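Local coordinates for protein Lys-gingipain W83 (Porphyromonas gingivalis, PDB 3KM5) that cleaves proteins strictly after lysine and carries adhesin domains, among them the K2 jelly-roll domain modelled here, that are haemolytic in vitro when isolated, at residues A[97-102]-A[108-113]; A[125-130]-A[134-139]; A[10-13]-A[18-21]; A[45-50]-A[140-145]. All coordinates share one frame; numbering follows the deposited sequence. Where two conformers were deposited one is given.

The four contacts spread over one jelly-roll adhesin domain. Interactions 3 and 4 share a calcium ion: E10 OE2 and G48 O both bind it, and E10 OE1 reaches S50 N at 2.9 Å, although the centres of the two contacts are about 17 Å apart. Interaction 2 holds the K137-P138 cleavage site and meets interaction 4 where K137 NZ comes within 2.8 Å of T45 OG1, a probable hydrogen bond. Interaction 1, the 95-100/109-115 hairpin, lies far from the cleavage site, about 33 Å between the centres of interactions 1 and 2, yet packs on interaction 4 through F113 CZ and R145 CD, 4.1 Å apart.

Interaction 1 of 4, residues A[97-102]-A[108-113]; sequences VMISKT and DFTVVF
V97 O is gripped by two successive amides of the opposing strand. V112 N donates to it at 2.9 Å from within the carbonyl plane, while F113 N comes in tilted from that plane and farther off, 3.3 Å. Two residues facing one make this a classic beta bulge in the antiparallel hairpin of strands 95-100 and 109-115. V97 N returns a bond to F113 O at 2.8 Å. Past the bulge I99 and T110 form a regular hydrogen-bonded pair, with each amide giving to the other's carbonyl.

One face of the hairpin carries M98, S100, F109 and V111. M98 bends at its last torsion (chi3 74°), which swings CE round onto V111 CG2 at 3.7 Å, with F109 CB close by. The F109 ring lies over S100: S100 CB sits 3.7 Å from the ring centroid, a CH-pi contact over the face. I99, on the other face with V97 and F113, meets V112 CG1 of the bulge through its CG1, roughly at a right angle and also at 3.7 Å. V97 CG2 touches the F113 ring at its edge.

Toward the turn, waters bridge the two chains. One donates to both I99 O and D108 O; a second accepts from K101 N and donates to D108 O. S100 OG takes the T102 amide at 3.0 Å, an ST turn, and also pairs with G103 O.

Strand 109-115 is outermost in its sheet, with T110 and V111 exposed, whereas V97, M98 and I99 are buried; backbone bonds and hydrocarbon packing thus hold the bulged end, and water-bridged carbonyls the turn end.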
loop_
_atom_site.group_PDB
_atom_site.type_symbol
_atom_site.label_atom_id
_atom_site.label_comp_id
_atom_site.label_asym_id
_atom_site.label_seq_id
_atom_site.Cartn_x
_atom_site.Cartn_y
_atom_site.Cartn_z
ATOM N N VAL A 97 8.058 -3.678 3.966
ATOM C CA VAL A 97 8.737 -2.447 3.568
ATOM C C VAL A 97 10.172 -2.919 3.248
ATOM O O VAL A 97 10.799 -3.679 4.032
ATOM C CB VAL A 97 8.755 -1.394 4.698
ATOM C CG1 VAL A 97 9.530 -0.145 4.326
ATOM C CG2 VAL A 97 7.323 -1.024 5.108
ATOM N N MET A 98 10.677 -2.527 2.081
ATOM C CA MET A 98 11.992 -2.909 1.620
ATOM C C MET A 98 12.780 -1.710 1.198
ATOM O O MET A 98 12.237 -0.654 0.893
ATOM C CB MET A 98 11.850 -3.850 0.427
ATOM C CG MET A 98 10.820 -4.967 0.669
ATOM S SD MET A 98 10.763 -6.131 -0.700
ATOM C CE MET A 98 12.269 -7.045 -0.490
ATOM N N ILE A 99 14.103 -1.875 1.159
ATOM C CA ILE A 99 14.958 -0.832 0.641
ATOM C C ILE A 99 15.930 -1.341 -0.417
ATOM O O ILE A 99 16.393 -2.500 -0.366
ATOM C CB ILE A 99 15.740 -0.102 1.781
ATOM C CG1 ILE A 99 16.822 -1.028 2.392
ATOM C CG2 ILE A 99 14.766 0.498 2.823
ATOM C CD1 ILE A 99 18.261 -0.914 1.751
ATOM N N SER A 100 16.234 -0.449 -1.359
ATOM C CA SER A 100 17.333 -0.661 -2.296
ATOM C C SER A 100 18.312 0.472 -2.140
ATOM O O SER A 100 17.933 1.606 -1.812
ATOM C CB SER A 100 16.795 -0.658 -3.723
ATOM O OG SER A 100 17.878 -0.533 -4.656
ATOM N N LYS A 101 19.589 0.150 -2.337
ATOM C CA LYS A 101 20.695 1.116 -2.270
ATOM C C LYS A 101 21.206 1.423 -3.677
ATOM O O LYS A 101 22.152 2.208 -3.840
ATOM C CB LYS A 101 21.836 0.565 -1.406
ATOM C CG LYS A 101 21.437 0.207 0.001
ATOM C CD LYS A 101 22.605 -0.414 0.762
ATOM C CE LYS A 101 22.248 -0.630 2.209
ATOM N NZ LYS A 101 23.370 -1.306 2.916
ATOM N N THR A 102 20.581 0.835 -4.678
ATOM C CA THR A 102 21.139 0.861 -6.045
ATOM C C THR A 102 20.066 1.210 -7.086
ATOM O O THR A 102 19.934 2.367 -7.437
ATOM C CB THR A 102 21.859 -0.454 -6.386
ATOM O OG1 THR A 102 20.991 -1.577 -6.250
ATOM C CG2 THR A 102 23.085 -0.641 -5.472
ATOM N N ASP A 108 17.018 -5.784 -6.225
ATOM C CA ASP A 108 17.831 -4.760 -5.580
ATOM C C ASP A 108 17.301 -4.477 -4.180
ATOM O O ASP A 108 17.960 -3.773 -3.430
ATOM C CB ASP A 108 17.806 -3.457 -6.394
ATOM C CG ASP A 108 18.463 -3.585 -7.769
ATOM O OD1 ASP A 108 19.313 -4.471 -7.932
ATOM O OD2 ASP A 108 18.075 -2.836 -8.682
ATOM N N PHE A 109 16.111 -5.004 -3.832
ATOM C CA PHE A 109 15.481 -4.728 -2.541
ATOM C C PHE A 109 15.729 -5.821 -1.485
ATOM O O PHE A 109 15.842 -7.022 -1.763
ATOM C CB PHE A 109 13.972 -4.536 -2.742
ATOM C CG PHE A 109 13.643 -3.275 -3.476
ATOM C CD1 PHE A 109 13.486 -2.109 -2.801
ATOM C CD2 PHE A 109 13.590 -3.261 -4.865
ATOM C CE1 PHE A 109 13.249 -0.903 -3.474
ATOM C CE2 PHE A 109 13.321 -2.087 -5.543
ATOM C CZ PHE A 109 13.183 -0.902 -4.841
ATOM N N THR A 110 15.827 -5.354 -0.256
ATOM C CA THR A 110 15.875 -6.244 0.904
ATOM C C THR A 110 14.870 -5.769 1.961
ATOM O O THR A 110 14.614 -4.560 2.141
ATOM C CB THR A 110 17.291 -6.358 1.494
ATOM O OG1 THR A 110 17.699 -5.088 1.997
ATOM C CG2 THR A 110 18.288 -6.856 0.431
ATOM N N VAL A 111 14.263 -6.745 2.629
ATOM C CA VAL A 111 13.201 -6.474 3.605
ATOM C C VAL A 111 13.811 -5.816 4.829
ATOM O O VAL A 111 14.849 -6.286 5.341
ATOM C CB VAL A 111 12.497 -7.791 4.051
ATOM C CG1 VAL A 111 11.456 -7.519 5.114
ATOM C CG2 VAL A 111 11.828 -8.497 2.897
ATOM N N VAL A 112 13.225 -4.710 5.279
ATOM C CA VAL A 112 13.598 -4.095 6.530
ATOM C C VAL A 112 12.482 -4.182 7.584
ATOM O O VAL A 112 12.750 -3.927 8.758
ATOM C CB VAL A 112 14.017 -2.602 6.349
ATOM C CG1 VAL A 112 15.224 -2.510 5.443
ATOM C CG2 VAL A 112 12.928 -1.719 5.830
ATOM N N PHE A 113 11.247 -4.475 7.179
ATOM C CA PHE A 113 10.108 -4.640 8.090
ATOM C C PHE A 113 9.052 -5.442 7.361
ATOM O O PHE A 113 8.841 -5.193 6.190
ATOM C CB PHE A 113 9.502 -3.284 8.504
ATOM C CG PHE A 113 8.166 -3.423 9.196
ATOM C CD1 PHE A 113 8.087 -4.064 10.418
ATOM C CD2 PHE A 113 6.987 -3.012 8.574
ATOM C CE1 PHE A 113 6.840 -4.285 11.028
ATOM C CE2 PHE A 113 5.763 -3.176 9.204
ATOM C CZ PHE A 113 5.695 -3.807 10.417
HETATM O O HOH W 1 18.966 -3.835 -0.816
HETATM O O HOH W 2 20.348 -2.385 -3.657
#

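Interaction 2 of 4, residues A[125-130]-A[134-139]; sequences ARFGLS and NGAKPQ
F127 and P138 meet in the long loop that leads from strand 109-115 to strand 143-148 of this jelly-roll domain. The contact is a CH-pi one: P138 CD stands over the centre of the phenyl ring, 3.7 Å from the centroid and only 13° off the normal. The pyrrolidine comes down obliquely, so that CD lies over the ring centre while CB reaches beyond the rim beside CE2.

F127 reaches P138 because its CG is set anti to the carbonyl carbon (chi1 -63°) and the ring is turned about perpendicular to that arm, which brings CE1, CZ and CE2 up to the 136-138 backbone. A136 takes the rim of the ring: its CB lies in the ring plane, 3.9 Å from F127 CE1. A136 O is nearer that same carbon, at 3.5 Å, but approaches obliquely. The phenyl is buried, and it also meets the W43 indole, the two planes moderately inclined.

Neighbouring side chains find other partners. R126 forms a salt bridge with D165 and cation-pi contacts with F90 and W58. K137 leaves the backbone on the side away from F127, is extended through chi2 and then kinked at chi3 (106°), off the usual staggered positions, and its NZ donates to W43 O and T45 OG1. K137 and P138 form an experimentally established cleavage site of the whole protein; in this domain the lysine side chain is bonded to the 43-45 loop and the proline is packed on a phenyl. The closest approach of the two segments is at the proline, P138 CB to F127 CE2 at 3.4 Å.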
loop_
_atom_site.group_PDB
_atom_site.type_symbol
_atom_site.label_atom_id
_atom_site.label_comp_id
_atom_site.label_asym_id
_atom_site.label_seq_id
_atom_site.Cartn_x
_atom_site.Cartn_y
_atom_site.Cartn_z
ATOM N N ALA A 125 -18.477 -8.499 4.397
ATOM C CA ALA A 125 -18.388 -8.211 2.969
ATOM C C ALA A 125 -16.935 -7.964 2.570
ATOM O O ALA A 125 -16.125 -7.556 3.411
ATOM C CB ALA A 125 -19.231 -6.967 2.626
ATOM N N ARG A 126 -16.621 -8.222 1.301
ATOM C CA ARG A 126 -15.340 -7.836 0.694
ATOM C C ARG A 126 -15.618 -6.785 -0.351
ATOM O O ARG A 126 -16.731 -6.701 -0.889
ATOM C CB ARG A 126 -14.602 -9.027 0.088
ATOM C CG ARG A 126 -14.080 -10.008 1.072
ATOM C CD ARG A 126 -13.375 -11.117 0.355
ATOM N NE ARG A 126 -13.113 -12.233 1.244
ATOM C CZ ARG A 126 -12.270 -13.224 0.978
ATOM N NH1 ARG A 126 -11.595 -13.244 -0.157
ATOM N NH2 ARG A 126 -12.111 -14.206 1.847
ATOM N N PHE A 127 -14.603 -5.982 -0.625
ATOM C CA PHE A 127 -14.758 -4.744 -1.366
ATOM C C PHE A 127 -13.758 -4.716 -2.486
ATOM O O PHE A 127 -12.631 -5.170 -2.318
ATOM C CB PHE A 127 -14.620 -3.544 -0.440
ATOM C CG PHE A 127 -15.686 -3.502 0.621
ATOM C CD1 PHE A 127 -16.896 -2.891 0.379
ATOM C CD2 PHE A 127 -15.493 -4.121 1.843
ATOM C CE1 PHE A 127 -17.892 -2.874 1.340
ATOM C CE2 PHE A 127 -16.496 -4.101 2.820
ATOM C CZ PHE A 127 -17.686 -3.486 2.564
ATOM N N GLY A 128 -14.178 -4.184 -3.623
ATOM C CA GLY A 128 -13.345 -4.151 -4.807
ATOM C C GLY A 128 -13.643 -2.976 -5.694
ATOM O O GLY A 128 -14.366 -2.042 -5.310
ATOM N N LEU A 129 -13.082 -3.021 -6.901
ATOM C CA LEU A 129 -13.309 -1.977 -7.894
ATOM C C LEU A 129 -14.547 -2.286 -8.747
ATOM O O LEU A 129 -14.999 -1.414 -9.486
ATOM C CB LEU A 129 -12.093 -1.819 -8.807
ATOM C CG LEU A 129 -10.732 -1.686 -8.131
ATOM C CD1 LEU A 129 -9.665 -1.497 -9.199
ATOM C CD2 LEU A 129 -10.723 -0.550 -7.093
ATOM N N SER A 130 -15.049 -3.525 -8.658
ATOM C CA SER A 130 -16.288 -3.948 -9.336
ATOM C C SER A 130 -17.411 -4.373 -8.378
ATOM O O SER A 130 -18.508 -4.700 -8.836
ATOM C CB SER A 130 -15.990 -5.104 -10.300
ATOM N N ASN A 134 -23.635 -0.770 -2.955
ATOM C CA ASN A 134 -24.811 -0.801 -2.076
ATOM C C ASN A 134 -24.645 0.015 -0.795
ATOM O O ASN A 134 -25.518 -0.031 0.077
ATOM C CB ASN A 134 -25.191 -2.246 -1.722
ATOM N N GLY A 135 -23.546 0.764 -0.674
ATOM C CA GLY A 135 -23.357 1.646 0.479
ATOM C C GLY A 135 -22.640 1.079 1.692
ATOM O O GLY A 135 -22.328 1.835 2.613
ATOM N N ALA A 136 -22.348 -0.226 1.694
ATOM C CA ALA A 136 -21.580 -0.846 2.787
ATOM C C ALA A 136 -20.149 -0.289 2.829
ATOM O O ALA A 136 -19.614 0.156 1.812
ATOM C CB ALA A 136 -21.539 -2.348 2.636
ATOM N N LYS A 137 -19.584 -0.251 4.027
ATOM C CA LYS A 137 -18.188 0.198 4.189
ATOM C C LYS A 137 -17.518 -0.758 5.123
ATOM O O LYS A 137 -18.095 -1.121 6.149
ATOM C CB LYS A 137 -18.089 1.643 4.725
ATOM C CG LYS A 137 -18.636 2.717 3.806
ATOM C CD LYS A 137 -18.433 4.123 4.409
ATOM C CE LYS A 137 -17.321 4.919 3.714
ATOM N NZ LYS A 137 -15.949 4.385 3.885
ATOM N N PRO A 138 -16.266 -1.144 4.805
ATOM C CA PRO A 138 -15.636 -2.163 5.596
ATOM C C PRO A 138 -15.274 -1.649 6.966
ATOM O O PRO A 138 -15.102 -0.443 7.170
ATOM C CB PRO A 138 -14.330 -2.458 4.832
ATOM C CG PRO A 138 -14.060 -1.219 4.080
ATOM C CD PRO A 138 -15.425 -0.727 3.677
ATOM N N GLN A 139 -15.158 -2.591 7.897
ATOM C CA GLN A 139 -14.510 -2.333 9.158
ATOM C C GLN A 139 -13.041 -2.229 8.772
ATOM O O GLN A 139 -12.480 -3.196 8.256
ATOM C CB GLN A 139 -14.750 -3.471 10.150
#

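Interaction 3 of 4, residues A[10-13]-A[18-21]; sequences ESST and PAEW. With CA (calcium ion), chain D; SO4 (sulfate ion), chain E.
A19, which touches S12 through its amide, sets its carbonyl O in the plane of the W21 indole, at the edge of the ring; L69, I174 and F176 also pack against that indole, and W21 NE1 bonds to E7 OE1. The other flat group, the E10 carboxylate, divides its two oxygens: OE2 binds calcium at 2.4 Å, and OE1 takes the S50 amide.

Between the segments the polar link is one bond, A19 N to S12 OG, 2.9 Å long with an N-H...O angle of 157°. The S12 hydroxyl is aimed there because OG stands beside its own backbone N (chi1 -68°), and the same oxygen packs on P18 CA at 3.3 Å. A19 CB lies alongside, 3.7 Å from S12 OG.

The chain runs here from strand 5-7 to strand 22-25 of the jelly roll, and residues 18-21 make a type II beta turn. E20 takes the positive phi (72°) of the turn's third position, while the closing bond from W21 N to P18 O is weak.

On the solvent side a sulfate, probably from the crystallisation liquor, is bound at the 10-13 loop: S11 N donates to sulfate O3 at 2.7 Å, and T8 OG1 binds the ion as well. A water donates to S11 OG at 2.7 Å and also lies 2.7 Å from sulfate O2. E10 reaches the metal because CG lies beside the backbone N and the chain bends at chi2; T8 O, G48 O, N51 O, D172 and a water share the calcium shell with it.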
loop_
_atom_site.group_PDB
_atom_site.type_symbol
_atom_site.label_atom_id
_atom_site.label_comp_id
_atom_site.label_asym_id
_atom_site.label_seq_id
_atom_site.Cartn_x
_atom_site.Cartn_y
_atom_site.Cartn_z
ATOM N N GLU A 10 -2.739 12.646 -3.088
ATOM C CA GLU A 10 -3.765 13.582 -3.503
ATOM C C GLU A 10 -3.522 14.087 -4.924
ATOM O O GLU A 10 -4.504 14.381 -5.630
ATOM C CB GLU A 10 -3.893 14.731 -2.506
ATOM C CG GLU A 10 -4.227 14.246 -1.104
ATOM C CD GLU A 10 -5.471 13.405 -1.040
ATOM O OE1 GLU A 10 -6.549 13.838 -1.519
ATOM O OE2 GLU A 10 -5.408 12.279 -0.455
ATOM N N SER A 11 -2.253 14.129 -5.346
ATOM C CA SER A 11 -1.904 14.478 -6.738
ATOM C C SER A 11 -2.007 13.329 -7.754
ATOM O O SER A 11 -1.748 13.533 -8.954
ATOM C CB SER A 11 -0.506 15.078 -6.810
ATOM O OG SER A 11 0.474 14.056 -6.737
ATOM N N SER A 12 -2.374 12.135 -7.293
ATOM C CA SER A 12 -2.579 11.005 -8.190
ATOM C C SER A 12 -4.058 10.884 -8.536
ATOM O O SER A 12 -4.904 11.582 -7.973
ATOM C CB SER A 12 -2.125 9.706 -7.517
ATOM O OG SER A 12 -0.717 9.720 -7.372
ATOM N N THR A 13 -4.381 9.998 -9.477
ATOM C CA THR A 13 -5.768 9.858 -9.959
ATOM C C THR A 13 -6.313 8.437 -9.774
ATOM O O THR A 13 -5.578 7.455 -9.921
ATOM C CB THR A 13 -5.845 10.258 -11.440
ATOM O OG1 THR A 13 -5.532 11.657 -11.577
ATOM C CG2 THR A 13 -7.212 10.004 -12.028
ATOM N N PRO A 18 0.354 5.520 -8.862
ATOM C CA PRO A 18 0.611 6.817 -8.295
ATOM C C PRO A 18 1.659 7.611 -9.057
ATOM O O PRO A 18 2.653 7.073 -9.538
ATOM C CB PRO A 18 1.144 6.503 -6.891
ATOM C CG PRO A 18 0.834 5.150 -6.662
ATOM C CD PRO A 18 0.776 4.440 -7.953
ATOM N N ALA A 19 1.421 8.906 -9.121
ATOM C CA ALA A 19 2.336 9.839 -9.720
ATOM C C ALA A 19 3.651 9.792 -8.917
ATOM O O ALA A 19 3.632 9.762 -7.699
ATOM C CB ALA A 19 1.693 11.236 -9.668
ATOM N N GLU A 20 4.781 9.746 -9.593
ATOM C CA GLU A 20 6.105 9.748 -8.932
ATOM C C GLU A 20 6.496 8.463 -8.203
ATOM O O GLU A 20 7.493 8.466 -7.488
ATOM C CB GLU A 20 6.253 10.887 -7.912
ATOM C CG GLU A 20 6.057 12.292 -8.439
ATOM C CD GLU A 20 6.624 13.326 -7.464
ATOM O OE1 GLU A 20 7.727 13.844 -7.723
ATOM O OE2 GLU A 20 5.995 13.572 -6.413
ATOM N N TRP A 21 5.761 7.388 -8.422
ATOM C CA TRP A 21 6.153 6.059 -7.938
ATOM C C TRP A 21 6.244 5.166 -9.148
ATOM O O TRP A 21 5.637 5.453 -10.192
ATOM C CB TRP A 21 5.121 5.479 -6.949
ATOM C CG TRP A 21 5.035 6.247 -5.664
ATOM C CD1 TRP A 21 4.577 7.526 -5.501
ATOM C CD2 TRP A 21 5.515 5.839 -4.364
ATOM N NE1 TRP A 21 4.700 7.910 -4.192
ATOM C CE2 TRP A 21 5.256 6.892 -3.471
ATOM C CE3 TRP A 21 6.089 4.665 -3.875
ATOM C CZ2 TRP A 21 5.582 6.827 -2.135
ATOM C CZ3 TRP A 21 6.406 4.584 -2.524
ATOM C CH2 TRP A 21 6.157 5.662 -1.660
HETATM CA CA CA D . -4.445 10.736 1.061
HETATM S S SO4 E . 1.114 14.217 -3.506
HETATM O O1 SO4 E . 0.686 15.620 -3.611
HETATM O O2 SO4 E . 2.412 14.023 -4.193
HETATM O O3 SO4 E . 0.091 13.399 -4.110
HETATM O O4 SO4 E . 1.392 13.839 -2.122
HETATM O O HOH W 3 2.924 15.131 -6.579
HETATM O O HOH W 4 -3.387 12.211 2.572
#

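Interaction 4 of 4, residues A[45-50]-A[140-145]; sequences TAHGGS and SVWIER. With CA (calcium ion), chain D.
H47 lies on the indole of W142, and this is the tight part of the contact. H47 CB sits over the centre of the six-membered ring, 3.7 Å from its centroid and 15° off the normal, a CH-pi contact. H47 N also lies close, 3.5 Å from W142 CZ2, so backbone and CB press on the indole together. W142 is turned to receive them by a CG placed anti to its carbonyl carbon (chi1 -71°). The same indole also packs on V52, L170 and D172.

The H47 imidazole, its CG anti to the backbone N, extends past the indole toward the start of the W142 side chain, and the fit stays close there, with H47 CD2 meeting W142 CB at 3.6 Å. The two rings are neither stacked nor edge-to-face: the imidazole is inclined at 55° to the five-membered ring, with centroids 5.2 Å apart. What fixes its rotation is probably D173, which is bonded to H47 ND1.

The loose side is the outer rim, where T45 is exposed and meets the indole through its backbone rather than its side chain: the carbonyl O lies in the indole plane at the edge, 3.6 Å from W142 NE1. W142 joins the 45-47 loop to the chain leading into strand 143-148.

One residue past H47 the loop turns to the metal, where G48 O binds calcium at 2.5 Å. The tryptophan therefore packs on the loop of a calcium site at the edge of the jelly-roll adhesin fold.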
loop_
_atom_site.group_PDB
_atom_site.type_symbol
_atom_site.label_atom_id
_atom_site.label_comp_id
_atom_site.label_asym_id
_atom_site.label_seq_id
_atom_site.Cartn_x
_atom_site.Cartn_y
_atom_site.Cartn_z
ATOM N N THR A 45 -12.739 5.365 2.595
ATOM C CA THR A 45 -12.360 6.617 3.229
ATOM C C THR A 45 -10.838 6.642 3.370
ATOM O O THR A 45 -10.244 5.718 3.904
ATOM C CB THR A 45 -13.010 6.767 4.618
ATOM O OG1 THR A 45 -14.428 6.610 4.472
ATOM C CG2 THR A 45 -12.744 8.154 5.218
ATOM N N ALA A 46 -10.217 7.710 2.889
ATOM C CA ALA A 46 -8.760 7.879 3.000
ATOM C C ALA A 46 -8.360 8.272 4.396
ATOM O O ALA A 46 -9.180 8.800 5.162
ATOM C CB ALA A 46 -8.287 8.943 2.021
ATOM N N HIS A 47 -7.078 8.080 4.708
ATOM C CA HIS A 47 -6.559 8.534 5.995
ATOM C C HIS A 47 -6.515 10.065 6.004
ATOM O O HIS A 47 -6.871 10.717 6.989
ATOM C CB HIS A 47 -5.150 8.026 6.242
ATOM C CG HIS A 47 -4.593 8.455 7.552
ATOM N ND1 HIS A 47 -3.562 9.354 7.677
ATOM C CD2 HIS A 47 -4.947 8.105 8.812
ATOM C CE1 HIS A 47 -3.322 9.573 8.957
ATOM N NE2 HIS A 47 -4.127 8.801 9.667
ATOM N N GLY A 48 -6.048 10.622 4.890
ATOM C CA GLY A 48 -6.073 12.057 4.680
ATOM C C GLY A 48 -6.566 12.408 3.292
ATOM O O GLY A 48 -6.321 11.704 2.337
ATOM N N GLY A 49 -7.290 13.523 3.141
ATOM C CA GLY A 49 -7.829 13.873 1.833
ATOM C C GLY A 49 -8.767 12.829 1.266
ATOM O O GLY A 49 -9.498 12.199 2.042
ATOM N N SER A 50 -8.758 12.668 -0.063
ATOM C CA SER A 50 -9.654 11.706 -0.702
ATOM C C SER A 50 -8.949 10.462 -1.216
ATOM O O SER A 50 -9.605 9.445 -1.478
ATOM C CB SER A 50 -10.447 12.343 -1.848
ATOM O OG SER A 50 -9.619 12.675 -2.948
ATOM N N SER A 140 -12.467 -1.038 8.946
ATOM C CA SER A 140 -11.135 -0.719 8.372
ATOM C C SER A 140 -10.518 0.473 9.118
ATOM O O SER A 140 -10.825 1.629 8.835
ATOM C CB SER A 140 -11.293 -0.432 6.863
ATOM O OG SER A 140 -10.058 -0.359 6.153
ATOM N N VAL A 141 -9.642 0.171 10.075
ATOM C CA VAL A 141 -9.000 1.172 10.950
ATOM C C VAL A 141 -7.596 1.535 10.400
ATOM O O VAL A 141 -6.869 0.638 9.972
ATOM C CB VAL A 141 -8.843 0.589 12.379
ATOM C CG1 VAL A 141 -8.076 1.523 13.298
ATOM C CG2 VAL A 141 -10.211 0.226 12.981
ATOM N N TRP A 142 -7.212 2.818 10.424
ATOM C CA TRP A 142 -5.838 3.216 9.971
ATOM C C TRP A 142 -4.819 3.038 11.081
ATOM O O TRP A 142 -5.017 3.514 12.201
ATOM C CB TRP A 142 -5.824 4.671 9.503
ATOM C CG TRP A 142 -6.546 4.805 8.247
ATOM C CD1 TRP A 142 -7.884 5.082 8.081
ATOM C CD2 TRP A 142 -6.024 4.580 6.937
ATOM N NE1 TRP A 142 -8.190 5.096 6.743
ATOM C CE2 TRP A 142 -7.085 4.733 6.025
ATOM C CE3 TRP A 142 -4.770 4.220 6.450
ATOM C CZ2 TRP A 142 -6.915 4.592 4.658
ATOM C CZ3 TRP A 142 -4.611 4.084 5.079
ATOM C CH2 TRP A 142 -5.675 4.287 4.207
ATOM N N ILE A 143 -3.720 2.373 10.742
ATOM C CA ILE A 143 -2.705 1.963 11.702
ATOM C C ILE A 143 -1.371 2.614 11.355
ATOM O O ILE A 143 -0.921 2.518 10.215
ATOM C CB ILE A 143 -2.546 0.439 11.628
ATOM C CG1 ILE A 143 -3.877 -0.247 11.988
ATOM C CG2 ILE A 143 -1.413 -0.048 12.540
ATOM C CD1 ILE A 143 -4.366 0.106 13.325
ATOM N N GLU A 144 -0.703 3.228 12.338
ATOM C CA GLU A 144 0.564 3.908 12.127
ATOM C C GLU A 144 1.740 2.931 12.247
ATOM O O GLU A 144 1.755 2.078 13.126
ATOM C CB GLU A 144 0.732 5.055 13.138
ATOM C CG GLU A 144 1.988 5.904 12.875
ATOM C CD GLU A 144 2.173 7.096 13.793
ATOM O OE1 GLU A 144 1.345 7.336 14.689
ATOM O OE2 GLU A 144 3.196 7.794 13.609
ATOM N N ARG A 145 2.738 3.113 11.403
ATOM C CA ARG A 145 4.020 2.423 11.501
ATOM C C ARG A 145 5.154 3.371 11.243
ATOM O O ARG A 145 4.985 4.272 10.446
ATOM C CB ARG A 145 4.087 1.292 10.458
ATOM C CG ARG A 145 3.120 0.143 10.705
ATOM C CD ARG A 145 3.495 -0.676 11.915
ATOM N NE ARG A 145 2.561 -1.767 12.210
ATOM C CZ ARG A 145 1.664 -1.776 13.193
ATOM N NH1 ARG A 145 1.450 -0.728 13.973
ATOM N NH2 ARG A 145 0.907 -2.846 13.376
HETATM CA CA CA D . -4.445 10.736 1.061
HETATM O O HOH W 4 -3.387 12.211 2.572
#